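Long-range contacts in RagB/SusD domain protein (Flavobacterium johnsoniae, PDB 5J90), which binds chitin as a SusD-like protein of a polysaccharide utilization locus, probably at the outer face of the outer membrane: residues L118-K123 with F162-T167; D152-V157 with V499-N504. All coordinates share one frame; numbering follows the deposited sequence.

Following the chain from the N terminus, helix 113-134 supplies the first segment, 118-123, of contact 1. The chain then reaches 152-157, the start of helix 154-177, and ten residues further along the same helix 162-167 returns to 118-123. Contact 1 therefore closes a loop of 38 residues. Contact 2 spans 341 residues, joining the start of that helix to the loop at 499-504 near the C terminus. Because 152-157 lies between the two segments of contact 1 while its partner 499-504 lies beyond both, the contacts cross rather than nest. Their centres are 19 Å apart, with helix 154-177 as the shared member, packed against helix 113-134 and met at its N-terminal end by the C-terminal loop.

Contact 1. Residues L118-K123 with F162-T167; sequences LSLILK and FAELDT
Leu120 and Ile121 lie opposite Glu164 and Leu165 where two helices run roughly antiparallel, their axes 8.8 Å apart at closest approach with a signed crossing angle of -149°. The nearest backbone pair is Leu120 and Glu164, whose CA atoms are 6.1 Å apart. Leu120 leaves its backbone toward the partner helix and splits its contacts between two branches. CD1 lies 3.8 Å from the carbonyl O of Glu164 and also meets the methyl CG2 of Thr167, which stands anti to the backbone N of its own residue. CD2 packs 3.9 Å from CG of Glu164, the two side chains crossing at about a right angle. One residue further along each helix, CD2 of Leu165 comes to 4.4 Å from CA of Ile121.

The polar part of the interface is a salt bridge. Lys123 is fully extended, with chi1 at -178°, and this carries NZ to 2.8 Å from OE2 of Glu164. The ammonium group approaches the syn side of the carboxylate but 32° out of its plane. The other oxygen, OE1, is hydrogen-bonded to Tyr139, whose ring also takes a cation-pi contact from Lys123, so both carboxylate oxygens have partners and the rotation of the group is restrained.

Helix 196-213 covers the same flank, with Phe202 on Ile121 and Arg207 along Leu165. Antiparallel neighbours of this kind, joined by a hydrophobic seam with a charged pair beside it, fit the TPR-like helical scaffold of the SusD family.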
loop_
_atom_site.group_PDB
_atom_site.type_symbol
_atom_site.label_atom_id
_atom_site.label_comp_id
_atom_site.label_asym_id
_atom_site.label_seq_id
_atom_site.Cartn_x
_atom_site.Cartn_y
_atom_site.Cartn_z
ATOM N N LEU A 118 -27.154 -16.263 11.186
ATOM C CA LEU A 118 -26.290 -17.382 10.851
ATOM C C LEU A 118 -25.777 -17.245 9.418
ATOM O O LEU A 118 -24.608 -17.552 9.137
ATOM C CB LEU A 118 -27.014 -18.721 11.067
ATOM C CG LEU A 118 -27.259 -18.997 12.553
ATOM C CD1 LEU A 118 -28.376 -20.026 12.739
ATOM C CD2 LEU A 118 -25.982 -19.473 13.236
ATOM N N SER A 119 -26.636 -16.774 8.514
ATOM C CA SER A 119 -26.223 -16.579 7.122
ATOM C C SER A 119 -25.116 -15.530 7.021
ATOM O O SER A 119 -24.213 -15.676 6.194
ATOM C CB SER A 119 -27.406 -16.218 6.204
ATOM O OG SER A 119 -27.805 -14.867 6.342
ATOM N N LEU A 120 -25.168 -14.501 7.867
ATOM C CA LEU A 120 -24.134 -13.461 7.857
ATOM C C LEU A 120 -22.775 -14.008 8.289
ATOM O O LEU A 120 -21.739 -13.666 7.713
ATOM C CB LEU A 120 -24.532 -12.281 8.746
ATOM C CG LEU A 120 -25.671 -11.400 8.226
ATOM C CD1 LEU A 120 -26.024 -10.345 9.262
ATOM C CD2 LEU A 120 -25.281 -10.756 6.894
ATOM N N ILE A 121 -22.766 -14.851 9.315
ATOM C CA ILE A 121 -21.513 -15.438 9.772
ATOM C C ILE A 121 -20.895 -16.309 8.679
ATOM O O ILE A 121 -19.699 -16.209 8.384
ATOM C CB ILE A 121 -21.703 -16.235 11.080
ATOM C CG1 ILE A 121 -22.245 -15.311 12.173
ATOM C CG2 ILE A 121 -20.391 -16.876 11.513
ATOM C CD1 ILE A 121 -22.677 -16.056 13.451
ATOM N N LEU A 122 -21.709 -17.161 8.064
ATOM C CA LEU A 122 -21.231 -17.988 6.959
ATOM C C LEU A 122 -20.792 -17.146 5.762
ATOM O O LEU A 122 -19.810 -17.472 5.091
ATOM C CB LEU A 122 -22.316 -18.977 6.530
ATOM C CG LEU A 122 -22.341 -20.269 7.324
ATOM C CD1 LEU A 122 -23.593 -21.054 6.962
ATOM C CD2 LEU A 122 -21.083 -21.075 7.032
ATOM N N LYS A 123 -21.534 -16.073 5.497
ATOM C CA LYS A 123 -21.208 -15.151 4.417
ATOM C C LYS A 123 -19.807 -14.569 4.615
ATOM O O LYS A 123 -18.988 -14.586 3.687
ATOM C CB LYS A 123 -22.233 -14.021 4.365
ATOM C CG LYS A 123 -22.024 -13.013 3.243
ATOM C CD LYS A 123 -22.948 -11.819 3.460
ATOM C CE LYS A 123 -22.910 -10.837 2.287
ATOM N NZ LYS A 123 -23.706 -9.623 2.591
ATOM N N PHE A 162 -17.202 -6.429 9.314
ATOM C CA PHE A 162 -17.223 -6.204 10.760
ATOM C C PHE A 162 -18.633 -5.852 11.230
ATOM O O PHE A 162 -19.051 -6.288 12.307
ATOM C CB PHE A 162 -16.259 -5.075 11.150
ATOM C CG PHE A 162 -14.790 -5.442 11.067
ATOM C CD1 PHE A 162 -14.282 -6.565 11.716
ATOM C CD2 PHE A 162 -13.905 -4.623 10.377
ATOM C CE1 PHE A 162 -12.926 -6.882 11.659
ATOM C CE2 PHE A 162 -12.552 -4.933 10.308
ATOM C CZ PHE A 162 -12.057 -6.069 10.954
ATOM N N ALA A 163 -19.367 -5.070 10.433
ATOM C CA ALA A 163 -20.734 -4.672 10.801
ATOM C C ALA A 163 -21.702 -5.849 10.720
ATOM O O ALA A 163 -22.617 -5.964 11.536
ATOM C CB ALA A 163 -21.227 -3.518 9.912
ATOM N N GLU A 164 -21.505 -6.713 9.732
ATOM C CA GLU A 164 -22.305 -7.930 9.620
ATOM C C GLU A 164 -22.076 -8.845 10.818
ATOM O O GLU A 164 -23.024 -9.407 11.371
ATOM C CB GLU A 164 -22.004 -8.638 8.305
ATOM C CG GLU A 164 -22.599 -7.892 7.118
ATOM C CD GLU A 164 -22.098 -8.383 5.770
ATOM O OE1 GLU A 164 -21.016 -9.020 5.716
ATOM O OE2 GLU A 164 -22.790 -8.122 4.756
ATOM N N LEU A 165 -20.824 -8.999 11.232
ATOM C CA LEU A 165 -20.566 -9.765 12.444
ATOM C C LEU A 165 -21.200 -9.107 13.675
ATOM O O LEU A 165 -21.699 -9.814 14.553
ATOM C CB LEU A 165 -19.068 -9.990 12.640
ATOM C CG LEU A 165 -18.399 -10.843 11.554
ATOM C CD1 LEU A 165 -16.917 -10.989 11.856
ATOM C CD2 LEU A 165 -19.062 -12.203 11.424
ATOM N N ASP A 166 -21.192 -7.772 13.748
ATOM C CA ASP A 166 -21.880 -7.071 14.847
ATOM C C ASP A 166 -23.358 -7.452 14.888
ATOM O O ASP A 166 -23.892 -7.773 15.948
ATOM C CB ASP A 166 -21.790 -5.543 14.699
ATOM C CG ASP A 166 -20.398 -4.996 14.934
ATOM O OD1 ASP A 166 -19.570 -5.668 15.592
ATOM O OD2 ASP A 166 -20.156 -3.858 14.460
ATOM N N THR A 167 -24.012 -7.404 13.733
ATOM C CA THR A 167 -25.434 -7.730 13.636
ATOM C C THR A 167 -25.704 -9.171 14.073
ATOM O O THR A 167 -26.599 -9.428 14.893
ATOM C CB THR A 167 -25.927 -7.517 12.204
ATOM O OG1 THR A 167 -25.803 -6.127 11.870
ATOM C CG2 THR A 167 -27.385 -7.939 12.057
#

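Contact 2. Residues D152-V157 with V499-N504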
loop_
_atom_site.group_PDB
_atom_site.type_symbol
_atom_site.label_atom_id
_atom_site.label_comp_id
_atom_site.label_asym_id
_atom_site.label_seq_id
_atom_site.Cartn_x
_atom_site.Cartn_y
_atom_site.Cartn_z
ATOM N N ASP A 152 -16.949 -3.139 -4.659
ATOM C CA ASP A 152 -16.564 -2.320 -3.515
ATOM C C ASP A 152 -15.041 -2.367 -3.343
ATOM O O ASP A 152 -14.395 -3.341 -3.730
ATOM C CB ASP A 152 -17.179 -2.859 -2.221
ATOM C CG ASP A 152 -18.693 -2.847 -2.205
ATOM O OD1 ASP A 152 -19.329 -2.226 -3.078
ATOM O OD2 ASP A 152 -19.251 -3.462 -1.268
ATOM N N SER A 153 -14.471 -1.328 -2.729
ATOM C CA SER A 153 -13.059 -1.400 -2.368
ATOM C C SER A 153 -12.884 -2.414 -1.238
ATOM O O SER A 153 -13.819 -2.697 -0.490
ATOM C CB SER A 153 -12.528 -0.040 -1.920
ATOM O OG SER A 153 -13.056 0.292 -0.645
ATOM N N GLN A 154 -11.685 -2.966 -1.112
ATOM C CA GLN A 154 -11.451 -3.882 -0.005
ATOM C C GLN A 154 -11.661 -3.217 1.357
ATOM O O GLN A 154 -12.176 -3.844 2.283
ATOM C CB GLN A 154 -10.067 -4.502 -0.091
ATOM C CG GLN A 154 -9.830 -5.545 1.000
ATOM C CD GLN A 154 -8.479 -6.201 0.855
ATOM O OE1 GLN A 154 -7.450 -5.569 1.099
ATOM N NE2 GLN A 154 -8.463 -7.469 0.431
ATOM N N GLU A 155 -11.265 -1.951 1.472
ATOM C CA GLU A 155 -11.493 -1.196 2.702
ATOM C C GLU A 155 -12.975 -1.176 3.083
ATOM O O GLU A 155 -13.339 -1.375 4.246
ATOM C CB GLU A 155 -10.940 0.222 2.537
ATOM C CG GLU A 155 -10.979 1.089 3.812
ATOM C CD GLU A 155 -12.198 1.997 3.914
ATOM O OE1 GLU A 155 -12.891 2.224 2.896
ATOM O OE2 GLU A 155 -12.464 2.500 5.033
ATOM N N GLU A 156 -13.828 -0.922 2.097
ATOM C CA GLU A 156 -15.276 -0.937 2.291
ATOM C C GLU A 156 -15.794 -2.322 2.660
ATOM O O GLU A 156 -16.665 -2.451 3.530
ATOM C CB GLU A 156 -15.987 -0.458 1.017
ATOM C CG GLU A 156 -15.856 1.042 0.782
ATOM C CD GLU A 156 -16.138 1.448 -0.662
ATOM O OE1 GLU A 156 -16.377 0.587 -1.549
ATOM O OE2 GLU A 156 -16.115 2.672 -0.920
ATOM N N VAL A 157 -15.275 -3.353 1.998
ATOM C CA VAL A 157 -15.719 -4.717 2.296
ATOM C C VAL A 157 -15.410 -5.089 3.746
ATOM O O VAL A 157 -16.263 -5.636 4.451
ATOM C CB VAL A 157 -15.132 -5.752 1.313
ATOM C CG1 VAL A 157 -15.560 -7.162 1.710
ATOM C CG2 VAL A 157 -15.586 -5.442 -0.118
ATOM N N VAL A 499 -3.115 -5.773 -2.417
ATOM C CA VAL A 499 -4.447 -5.407 -1.933
ATOM C C VAL A 499 -4.315 -4.443 -0.751
ATOM O O VAL A 499 -3.234 -4.308 -0.157
ATOM C CB VAL A 499 -5.321 -6.632 -1.544
ATOM C CG1 VAL A 499 -5.422 -7.605 -2.715
ATOM C CG2 VAL A 499 -4.783 -7.342 -0.295
ATOM N N TRP A 500 -5.412 -3.767 -0.419
ATOM C CA TRP A 500 -5.426 -2.733 0.616
ATOM C C TRP A 500 -4.765 -3.121 1.944
ATOM O O TRP A 500 -3.952 -2.346 2.468
ATOM C CB TRP A 500 -6.870 -2.254 0.795
ATOM C CG TRP A 500 -7.196 -1.455 2.021
ATOM C CD1 TRP A 500 -6.986 -0.120 2.227
ATOM C CD2 TRP A 500 -7.842 -1.947 3.203
ATOM N NE1 TRP A 500 -7.455 0.245 3.475
ATOM C CE2 TRP A 500 -7.984 -0.860 4.092
ATOM C CE3 TRP A 500 -8.314 -3.204 3.595
ATOM C CZ2 TRP A 500 -8.572 -0.997 5.354
ATOM C CZ3 TRP A 500 -8.892 -3.340 4.843
ATOM C CH2 TRP A 500 -9.020 -2.242 5.709
ATOM N N TRP A 501 -5.071 -4.292 2.507
ATOM C CA TRP A 501 -4.455 -4.626 3.801
ATOM C C TRP A 501 -2.985 -5.029 3.680
ATOM O O TRP A 501 -2.257 -5.012 4.673
ATOM C CB TRP A 501 -5.249 -5.674 4.612
ATOM C CG TRP A 501 -5.518 -6.997 3.918
ATOM C CD1 TRP A 501 -6.736 -7.426 3.465
ATOM C CD2 TRP A 501 -4.588 -8.065 3.644
ATOM N NE1 TRP A 501 -6.625 -8.681 2.906
ATOM C CE2 TRP A 501 -5.321 -9.102 3.005
ATOM C CE3 TRP A 501 -3.222 -8.261 3.884
ATOM C CZ2 TRP A 501 -4.725 -10.299 2.582
ATOM C CZ3 TRP A 501 -2.632 -9.453 3.465
ATOM C CH2 TRP A 501 -3.386 -10.456 2.814
ATOM N N ASP A 502 -2.545 -5.376 2.472
ATOM C CA ASP A 502 -1.193 -5.887 2.236
ATOM C C ASP A 502 -0.223 -4.750 1.948
ATOM O O ASP A 502 0.552 -4.791 0.995
ATOM C CB ASP A 502 -1.235 -6.889 1.064
ATOM C CG ASP A 502 0.043 -7.690 0.905
ATOM O OD1 ASP A 502 0.802 -7.804 1.893
ATOM O OD2 ASP A 502 0.259 -8.219 -0.217
ATOM N N VAL A 503 -0.261 -3.728 2.790
ATOM C CA VAL A 503 0.541 -2.532 2.558
ATOM C C VAL A 503 2.030 -2.832 2.723
ATOM O O VAL A 503 2.434 -3.651 3.560
ATOM C CB VAL A 503 0.074 -1.388 3.495
ATOM C CG1 VAL A 503 0.202 -1.789 4.927
ATOM C CG2 VAL A 503 0.835 -0.093 3.218
ATOM N N ASN A 504 2.856 -2.190 1.902
ATOM C CA ASN A 504 4.299 -2.300 2.085
ATOM C C ASN A 504 4.759 -1.492 3.297
ATOM O O ASN A 504 5.121 -0.313 3.191
ATOM C CB ASN A 504 5.061 -1.845 0.843
ATOM C CG ASN A 504 6.535 -2.076 0.982
ATOM O OD1 ASN A 504 6.963 -3.186 1.278
ATOM N ND2 ASN A 504 7.325 -1.032 0.810
#
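Gln154 loses the most surface here, followed by Trp500 and Glu155. The amide of Gln154 reaches the backbone of the type I turn that runs from Val499 to Asp502. With CG anti to the backbone N and the chain extended beyond it, OE1 accepts a hydrogen bond from N of Trp501 at 3.0 Å. The donor lies nearly in line with the carbonyl, at a C=O...N angle of 164°. N of Trp500 is about as near to OE1, but its poor angle rules out a second bond. The same oxygen lies at the edge of the Trp500 ring and 3.1 Å from CD1 of Trp501. The amide and the Trp501 indole are almost parallel, their planes 11° apart. The two neighbouring N-H groups have separate acceptors: NE2 of Gln154 bonds to Thr131, and NE1 of Trp501 to Asp132.

Trp500 turns one indole face to the helix start. CB of Glu155 sits 3.6 Å from the centroid of the five-membered ring, in a CH-pi contact only 17° off the normal. CG of Glu155 follows past the rim of the indole beside the CE2-CZ2 bond, 3.5 Å from CZ2. The chain then bends at chi2, and the carboxylate leads away to a salt bridge with Lys218.

A capping box fixes this first turn: N of Glu156 donates to OG of Ser153 at 3.1 Å, and OE1 of Glu156 accepts from N of Ser153.

The C-terminal loop is thus seated on the N-terminal end of helix 154-177. Helix 113-134 provides Thr131 and Asp132 beside it, helix 432-442 brings Arg440 against Trp501, and Asn504 and Pro506 of the second subunit pack on Trp500 and Glu155 respectively.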